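Local coordinates for protein probable amidase (Thermus thermophilus, PDB 2DC0) that is probably an amidase of the amidase family, built round a long mixed beta sheet flanked by helices, at residues 32-37 and 138-143; 234-239 and 426-431. All blocks are in the same frame, centred on the assembly; numbering follows the deposited sequence.

Contact 1 (32-37 and 138-143); sequences QDRNAL and VDPSRQ
Arg34 and Pro140 bring the two segments together, with their CA atoms 6.5 Å apart. Arg34 ends a short 3-10 turn at 32-34, and Pro140 is the second residue of a type I beta turn from Asp139 to Arg142. No hydrogen bond joins the segments. The side chain of Arg34 bends at chi2 (-59°), which carries its guanidinium to the proline. Pro140 CD sits over one face of that group, toward its rim, 3.4 Å from Arg34 NH2. Pro140 CB lies 3.8 Å from Arg34 NE, so the ring also reaches the NE side of the group. NE and NH2 bond to residues just before Val138: NE to the carbonyl of Asn136 and NH2 to that of Ala137. These bonds should fix the rotation of the guanidinium against the proline. The turn has its own brace, an Asx turn. Asp139 OD1 accepts from Ser141 N at 2.9 Å and from Ser141 OG at 2.6 Å, both from the same face of the carboxylate. The contact lies at the surface. Arg34 also touches Leu157 of helix 149-157, while Val138 and Asp139 rest on Met406 of strand 406-413.

Contact 2 (234-239 and 426-431); sequences QNPVFG and GGWLEA
Pro236 and Trp428 mark the closest backbone approach, CA to CA 9.1 Å, between the start of strand 237-240 and the last turns of helix 419-430. The gap is filled by side chains alone, and no hydrogen bond crosses it. Pro236 CG stands over one face of the indole. It lies 3.8 Å from the centroid of the Trp428 six-membered ring and 8° off the ring normal, a nearly upright CH-pi contact. The same proline carbon is 3.9 Å from Trp428 CH2. Trp428 holds CG anti to its backbone N (chi1 -174°), and this extends the indole from the helix toward the strand.

Phe238, two residues beyond the proline, meets the same indole at another place. Its CE2 is 4.0 Å from Trp428 CZ3, and that indole carbon lies at the edge of the phenyl ring, near its plane. The two side chains meet at a slant. Phe238 and Leu429 reach toward each other from opposite directions, with Leu429 CD1 4.1 Å from Phe238 CZ.

This is helix-on-sheet packing. Helix 419-430 lies against the part of the mixed sheet where strand 237-240 runs between strands 350-354 and 270-273, parallel to both. Pro236 and Phe238 both point toward the helix. Leu352 of strand 350-354 meets both Phe238 and Leu429, and Leu425, one turn earlier on the helix, touches Pro236 and Phe238. Trp428 also leans on Val233 and Ala269 at the loop side. Arg432 makes a cation-pi contact with the indole and hydrogen-bonds to the carbonyl oxygen of Trp428.

In the fold
From the N terminus the chain runs through helix 17-30 to residues 32-37. It then adds strand 37-40, strands 69-73 and 110-115 and their helices before contact 1 closes the loop at 138-143. Contact 1 thus ties the connection before strand 37-40 to the loop that leads into helix 149-157. Contact 2 opens only later, at 234-239. It closes at 426-431, after strands 270-273, 350-354, 395-403 and 406-413, and so packs the last helix on the sheet near strand 270-273. Strands 37-40 and 270-273 are the outermost of the sheet within this chain. The two loops follow in series, neither nesting nor crossing. The centres of contacts 1 and 2 are 32 Å apart, and the nearest atoms of contacts 1 and 2 are about 16 Å apart.

Contact 1 (32-37 and 138-143)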
ATOM      1  N   GLN A  32      11.958 -40.429  -3.163  1.00 21.59           N
ATOM      2  CA  GLN A  32      11.770 -40.274  -1.729  1.00 23.72           C
ATOM      3  C   GLN A  32      12.959 -39.590  -1.052  1.00 23.51           C
ATOM      4  O   GLN A  32      12.778 -38.826  -0.104  1.00 22.13           O
ATOM      5  CB  GLN A  32      11.529 -41.644  -1.102  1.00 26.18           C
ATOM      6  CG  GLN A  32      11.205 -41.611   0.371  1.00 31.83           C
ATOM      7  CD  GLN A  32      10.705 -42.953   0.867  1.00 35.33           C
ATOM      8  OE1 GLN A  32      11.344 -43.985   0.650  1.00 36.94           O
ATOM      9  NE2 GLN A  32       9.553 -42.947   1.529  1.00 36.88           N
ATOM     10  N   ASP A  33      14.167 -39.850  -1.548  1.00 22.69           N
ATOM     11  CA  ASP A  33      15.356 -39.255  -0.955  1.00 23.33           C
ATOM     12  C   ASP A  33      15.418 -37.732  -1.103  1.00 22.01           C
ATOM     13  O   ASP A  33      16.201 -37.072  -0.420  1.00 21.97           O
ATOM     14  CB  ASP A  33      16.623 -39.915  -1.517  1.00 25.15           C
ATOM     15  CG  ASP A  33      16.747 -41.382  -1.099  1.00 30.61           C
ATOM     16  OD1 ASP A  33      16.223 -41.737  -0.019  1.00 30.72           O
ATOM     17  OD2 ASP A  33      17.371 -42.181  -1.835  1.00 32.44           O
ATOM     18  N   ARG A  34      14.596 -37.171  -1.986  1.00 18.98           N
ATOM     19  CA  ARG A  34      14.564 -35.722  -2.147  1.00 19.28           C
ATOM     20  C   ARG A  34      13.901 -35.100  -0.910  1.00 18.53           C
ATOM     21  O   ARG A  34      14.012 -33.898  -0.670  1.00 18.68           O
ATOM     22  CB  ARG A  34      13.807 -35.337  -3.422  1.00 19.69           C
ATOM     23  CG  ARG A  34      14.556 -35.660  -4.707  1.00 20.39           C
ATOM     24  CD  ARG A  34      15.901 -34.941  -4.745  1.00 21.62           C
ATOM     25  NE  ARG A  34      16.377 -34.728  -6.110  1.00 21.94           N
ATOM     26  CZ  ARG A  34      16.894 -35.673  -6.893  1.00 23.10           C
ATOM     27  NH1 ARG A  34      17.012 -36.915  -6.455  1.00 20.92           N
ATOM     28  NH2 ARG A  34      17.295 -35.376  -8.120  1.00 21.35           N
ATOM     29  N   ASN A  35      13.205 -35.936  -0.139  1.00 18.26           N
ATOM     30  CA  ASN A  35      12.556 -35.528   1.108  1.00 18.82           C
ATOM     31  C   ASN A  35      11.549 -34.389   0.955  1.00 18.64           C
ATOM     32  O   ASN A  35      11.469 -33.497   1.800  1.00 19.36           O
ATOM     33  CB  ASN A  35      13.649 -35.161   2.127  1.00 18.57           C
ATOM     34  CG  ASN A  35      13.130 -35.080   3.551  1.00 19.44           C
ATOM     35  OD1 ASN A  35      12.318 -35.902   3.978  1.00 20.00           O
ATOM     36  ND2 ASN A  35      13.616 -34.094   4.302  1.00 19.56           N
ATOM     37  N   ALA A  36      10.758 -34.439  -0.109  1.00 18.03           N
ATOM     38  CA  ALA A  36       9.768 -33.400  -0.375  1.00 17.92           C
ATOM     39  C   ALA A  36       8.502 -33.480   0.471  1.00 16.69           C
ATOM     40  O   ALA A  36       7.824 -32.472   0.672  1.00 16.90           O
ATOM     41  CB  ALA A  36       9.387 -33.417  -1.860  1.00 16.75           C
ATOM     42  N   LEU A  37       8.177 -34.667   0.971  1.00 15.96           N
ATOM     43  CA  LEU A  37       6.950 -34.833   1.742  1.00 16.43           C
ATOM     44  C   LEU A  37       7.105 -34.889   3.255  1.00 17.47           C
ATOM     45  O   LEU A  37       7.966 -35.593   3.780  1.00 18.36           O
ATOM     46  CB  LEU A  37       6.209 -36.081   1.251  1.00 16.36           C
ATOM     47  CG  LEU A  37       5.955 -36.120  -0.265  1.00 16.92           C
ATOM     48  CD1 LEU A  37       5.055 -37.306  -0.610  1.00 14.48           C
ATOM     49  CD2 LEU A  37       5.291 -34.816  -0.705  1.00 16.09           C
ATOM     50  N   VAL A 138      16.348 -31.133  -9.385  1.00 17.63           N
ATOM     51  CA  VAL A 138      17.313 -31.407 -10.448  1.00 17.59           C
ATOM     52  C   VAL A 138      18.645 -31.976  -9.962  1.00 18.39           C
ATOM     53  O   VAL A 138      19.232 -32.849 -10.606  1.00 20.03           O
ATOM     54  CB  VAL A 138      17.587 -30.132 -11.277  1.00 16.53           C
ATOM     55  CG1 VAL A 138      18.630 -30.412 -12.350  1.00 17.27           C
ATOM     56  CG2 VAL A 138      16.291 -29.653 -11.920  1.00 15.44           C
ATOM     57  N   ASP A 139      19.118 -31.487  -8.823  1.00 17.39           N
ATOM     58  CA  ASP A 139      20.386 -31.939  -8.262  1.00 18.74           C
ATOM     59  C   ASP A 139      20.230 -31.996  -6.745  1.00 18.00           C
ATOM     60  O   ASP A 139      20.162 -30.960  -6.083  1.00 18.29           O
ATOM     61  CB  ASP A 139      21.486 -30.943  -8.662  1.00 19.65           C
ATOM     62  CG  ASP A 139      22.859 -31.338  -8.165  1.00 20.53           C
ATOM     63  OD1 ASP A 139      22.945 -32.211  -7.278  1.00 20.84           O
ATOM     64  OD2 ASP A 139      23.856 -30.756  -8.658  1.00 21.66           O
ATOM     65  N   PRO A 140      20.177 -33.213  -6.174  1.00 19.34           N
ATOM     66  CA  PRO A 140      20.022 -33.413  -4.730  1.00 18.48           C
ATOM     67  C   PRO A 140      21.140 -32.841  -3.859  1.00 19.25           C
ATOM     68  O   PRO A 140      21.016 -32.812  -2.635  1.00 20.47           O
ATOM     69  CB  PRO A 140      19.890 -34.930  -4.608  1.00 20.22           C
ATOM     70  CG  PRO A 140      20.764 -35.421  -5.725  1.00 18.70           C
ATOM     71  CD  PRO A 140      20.372 -34.506  -6.858  1.00 20.48           C
ATOM     72  N   SER A 141      22.224 -32.381  -4.482  1.00 19.77           N
ATOM     73  CA  SER A 141      23.333 -31.795  -3.731  1.00 20.26           C
ATOM     74  C   SER A 141      23.114 -30.294  -3.586  1.00 20.22           C
ATOM     75  O   SER A 141      23.835 -29.623  -2.849  1.00 20.69           O
ATOM     76  CB  SER A 141      24.676 -32.053  -4.440  1.00 20.16           C
ATOM     77  OG  SER A 141      24.751 -31.366  -5.683  1.00 17.37           O
ATOM     78  N   ARG A 142      22.115 -29.774  -4.300  1.00 19.69           N
ATOM     79  CA  ARG A 142      21.798 -28.342  -4.269  1.00 18.03           C
ATOM     80  C   ARG A 142      20.546 -28.069  -3.435  1.00 18.19           C
ATOM     81  O   ARG A 142      19.701 -28.950  -3.244  1.00 16.08           O
ATOM     82  CB  ARG A 142      21.564 -27.805  -5.689  1.00 18.68           C
ATOM     83  CG  ARG A 142      22.715 -27.997  -6.687  1.00 20.22           C
ATOM     84  CD  ARG A 142      23.975 -27.247  -6.278  1.00 21.76           C
ATOM     85  NE  ARG A 142      25.029 -27.294  -7.293  1.00 20.73           N
ATOM     86  CZ  ARG A 142      25.173 -26.414  -8.285  1.00 21.72           C
ATOM     87  NH1 ARG A 142      24.327 -25.403  -8.416  1.00 20.52           N
ATOM     88  NH2 ARG A 142      26.185 -26.526  -9.139  1.00 20.46           N
ATOM     89  N   GLN A 143      20.429 -26.838  -2.950  1.00 17.03           N
ATOM     90  CA  GLN A 143      19.288 -26.432  -2.140  1.00 17.25           C
ATOM     91  C   GLN A 143      17.988 -26.431  -2.941  1.00 17.05           C
ATOM     92  O   GLN A 143      17.954 -26.004  -4.097  1.00 14.94           O
ATOM     93  CB  GLN A 143      19.498 -25.017  -1.571  1.00 17.25           C
ATOM     94  CG  GLN A 143      20.760 -24.827  -0.716  1.00 17.32           C
ATOM     95  CD  GLN A 143      20.904 -23.398  -0.191  1.00 17.10           C
ATOM     96  OE1 GLN A 143      20.598 -22.437  -0.894  1.00 16.37           O
ATOM     97  NE2 GLN A 143      21.396 -23.257   1.036  1.00 15.89           N
TER

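Contact 2 (234-239 and 426-431)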
ATOM      1  N   GLN A 234      -0.599  -8.046 -26.762  1.00 21.39           N
ATOM      2  CA  GLN A 234      -0.128  -7.482 -28.020  1.00 23.03           C
ATOM      3  C   GLN A 234       0.860  -6.361 -27.746  1.00 21.42           C
ATOM      4  O   GLN A 234       0.536  -5.400 -27.052  1.00 21.61           O
ATOM      5  CB  GLN A 234      -1.302  -6.925 -28.835  1.00 24.56           C
ATOM      6  CG  GLN A 234      -0.877  -6.062 -30.023  1.00 29.43           C
ATOM      7  CD  GLN A 234      -2.050  -5.354 -30.698  1.00 32.60           C
ATOM      8  OE1 GLN A 234      -2.915  -4.790 -30.028  1.00 34.13           O
ATOM      9  NE2 GLN A 234      -2.065  -5.362 -32.030  1.00 33.60           N
ATOM     10  N   ASN A 235       2.070  -6.486 -28.281  1.00 21.62           N
ATOM     11  CA  ASN A 235       3.084  -5.454 -28.094  1.00 21.09           C
ATOM     12  C   ASN A 235       3.279  -5.115 -26.617  1.00 20.70           C
ATOM     13  O   ASN A 235       3.188  -3.958 -26.211  1.00 17.67           O
ATOM     14  CB  ASN A 235       2.683  -4.201 -28.870  1.00 22.85           C
ATOM     15  CG  ASN A 235       2.667  -4.430 -30.374  1.00 25.42           C
ATOM     16  OD1 ASN A 235       1.854  -3.856 -31.101  1.00 28.50           O
ATOM     17  ND2 ASN A 235       3.577  -5.267 -30.846  1.00 23.63           N
ATOM     18  N   PRO A 236       3.554  -6.131 -25.790  1.00 19.33           N
ATOM     19  CA  PRO A 236       3.758  -5.894 -24.361  1.00 19.44           C
ATOM     20  C   PRO A 236       4.951  -4.975 -24.121  1.00 18.75           C
ATOM     21  O   PRO A 236       5.939  -5.018 -24.857  1.00 17.72           O
ATOM     22  CB  PRO A 236       3.984  -7.298 -23.810  1.00 19.09           C
ATOM     23  CG  PRO A 236       4.663  -7.995 -24.956  1.00 18.40           C
ATOM     24  CD  PRO A 236       3.839  -7.536 -26.135  1.00 20.19           C
ATOM     25  N   VAL A 237       4.843  -4.127 -23.106  1.00 18.67           N
ATOM     26  CA  VAL A 237       5.918  -3.206 -22.753  1.00 18.05           C
ATOM     27  C   VAL A 237       6.399  -3.628 -21.369  1.00 17.85           C
ATOM     28  O   VAL A 237       5.645  -3.578 -20.399  1.00 16.95           O
ATOM     29  CB  VAL A 237       5.420  -1.743 -22.692  1.00 20.26           C
ATOM     30  CG1 VAL A 237       6.566  -0.819 -22.300  1.00 19.39           C
ATOM     31  CG2 VAL A 237       4.849  -1.329 -24.053  1.00 19.55           C
ATOM     32  N   PHE A 238       7.654  -4.050 -21.287  1.00 17.63           N
ATOM     33  CA  PHE A 238       8.225  -4.502 -20.028  1.00 17.21           C
ATOM     34  C   PHE A 238       9.214  -3.498 -19.466  1.00 17.29           C
ATOM     35  O   PHE A 238      10.071  -2.987 -20.187  1.00 15.89           O
ATOM     36  CB  PHE A 238       8.921  -5.847 -20.228  1.00 15.55           C
ATOM     37  CG  PHE A 238       7.990  -6.960 -20.621  1.00 18.09           C
ATOM     38  CD1 PHE A 238       7.100  -7.502 -19.693  1.00 18.44           C
ATOM     39  CD2 PHE A 238       8.011  -7.477 -21.915  1.00 18.47           C
ATOM     40  CE1 PHE A 238       6.250  -8.549 -20.047  1.00 18.85           C
ATOM     41  CE2 PHE A 238       7.165  -8.524 -22.280  1.00 16.57           C
ATOM     42  CZ  PHE A 238       6.282  -9.062 -21.344  1.00 18.25           C
ATOM     43  N   GLY A 239       9.087  -3.217 -18.172  1.00 17.13           N
ATOM     44  CA  GLY A 239       9.998  -2.293 -17.522  1.00 17.36           C
ATOM     45  C   GLY A 239      11.071  -3.081 -16.792  1.00 19.16           C
ATOM     46  O   GLY A 239      10.781  -4.097 -16.151  1.00 18.20           O
ATOM     47  N   GLY A 426       2.559 -13.705 -18.483  1.00 18.75           N
ATOM     48  CA  GLY A 426       3.357 -14.879 -18.177  1.00 16.86           C
ATOM     49  C   GLY A 426       3.166 -15.946 -19.242  1.00 18.90           C
ATOM     50  O   GLY A 426       4.121 -16.609 -19.655  1.00 16.54           O
ATOM     51  N   GLY A 427       1.924 -16.111 -19.690  1.00 18.36           N
ATOM     52  CA  GLY A 427       1.634 -17.099 -20.712  1.00 18.74           C
ATOM     53  C   GLY A 427       2.297 -16.723 -22.024  1.00 18.03           C
ATOM     54  O   GLY A 427       2.801 -17.581 -22.752  1.00 18.71           O
ATOM     55  N   TRP A 428       2.292 -15.430 -22.321  1.00 15.92           N
ATOM     56  CA  TRP A 428       2.898 -14.918 -23.542  1.00 16.98           C
ATOM     57  C   TRP A 428       4.396 -15.214 -23.531  1.00 15.67           C
ATOM     58  O   TRP A 428       4.962 -15.676 -24.530  1.00 15.35           O
ATOM     59  CB  TRP A 428       2.672 -13.409 -23.637  1.00 17.11           C
ATOM     60  CG  TRP A 428       3.141 -12.810 -24.925  1.00 17.64           C
ATOM     61  CD1 TRP A 428       2.425 -12.689 -26.087  1.00 17.92           C
ATOM     62  CD2 TRP A 428       4.428 -12.242 -25.185  1.00 17.32           C
ATOM     63  NE1 TRP A 428       3.192 -12.079 -27.055  1.00 18.05           N
ATOM     64  CE2 TRP A 428       4.427 -11.803 -26.531  1.00 16.72           C
ATOM     65  CE3 TRP A 428       5.591 -12.075 -24.416  1.00 17.05           C
ATOM     66  CZ2 TRP A 428       5.540 -11.186 -27.120  1.00 15.74           C
ATOM     67  CZ3 TRP A 428       6.698 -11.463 -25.004  1.00 18.04           C
ATOM     68  CH2 TRP A 428       6.664 -11.033 -26.347  1.00 17.52           C
ATOM     69  N   LEU A 429       5.035 -14.954 -22.394  1.00 14.47           N
ATOM     70  CA  LEU A 429       6.471 -15.195 -22.243  1.00 15.43           C
ATOM     71  C   LEU A 429       6.800 -16.683 -22.263  1.00 15.46           C
ATOM     72  O   LEU A 429       7.740 -17.102 -22.931  1.00 15.79           O
ATOM     73  CB  LEU A 429       6.972 -14.571 -20.937  1.00 15.01           C
ATOM     74  CG  LEU A 429       7.095 -13.040 -20.907  1.00 16.75           C
ATOM     75  CD1 LEU A 429       7.210 -12.559 -19.461  1.00 17.45           C
ATOM     76  CD2 LEU A 429       8.342 -12.614 -21.698  1.00 16.91           C
ATOM     77  N   GLU A 430       6.022 -17.473 -21.528  1.00 14.90           N
ATOM     78  CA  GLU A 430       6.223 -18.917 -21.449  1.00 14.98           C
ATOM     79  C   GLU A 430       6.249 -19.573 -22.832  1.00 15.06           C
ATOM     80  O   GLU A 430       7.058 -20.467 -23.095  1.00 16.25           O
ATOM     81  CB  GLU A 430       5.112 -19.536 -20.594  1.00 15.17           C
ATOM     82  CG  GLU A 430       5.172 -21.041 -20.412  1.00 19.08           C
ATOM     83  CD  GLU A 430       3.948 -21.564 -19.669  1.00 19.25           C
ATOM     84  OE1 GLU A 430       2.829 -21.350 -20.169  1.00 21.22           O
ATOM     85  OE2 GLU A 430       4.105 -22.175 -18.594  1.00 17.55           O
ATOM     86  N   ALA A 431       5.360 -19.125 -23.712  1.00 15.15           N
ATOM     87  CA  ALA A 431       5.274 -19.659 -25.063  1.00 17.59           C
ATOM     88  C   ALA A 431       6.470 -19.229 -25.913  1.00 18.36           C
ATOM     89  O   ALA A 431       6.687 -19.771 -26.998  1.00 19.98           O
ATOM     90  CB  ALA A 431       3.965 -19.190 -25.727  1.00 16.29           C
TER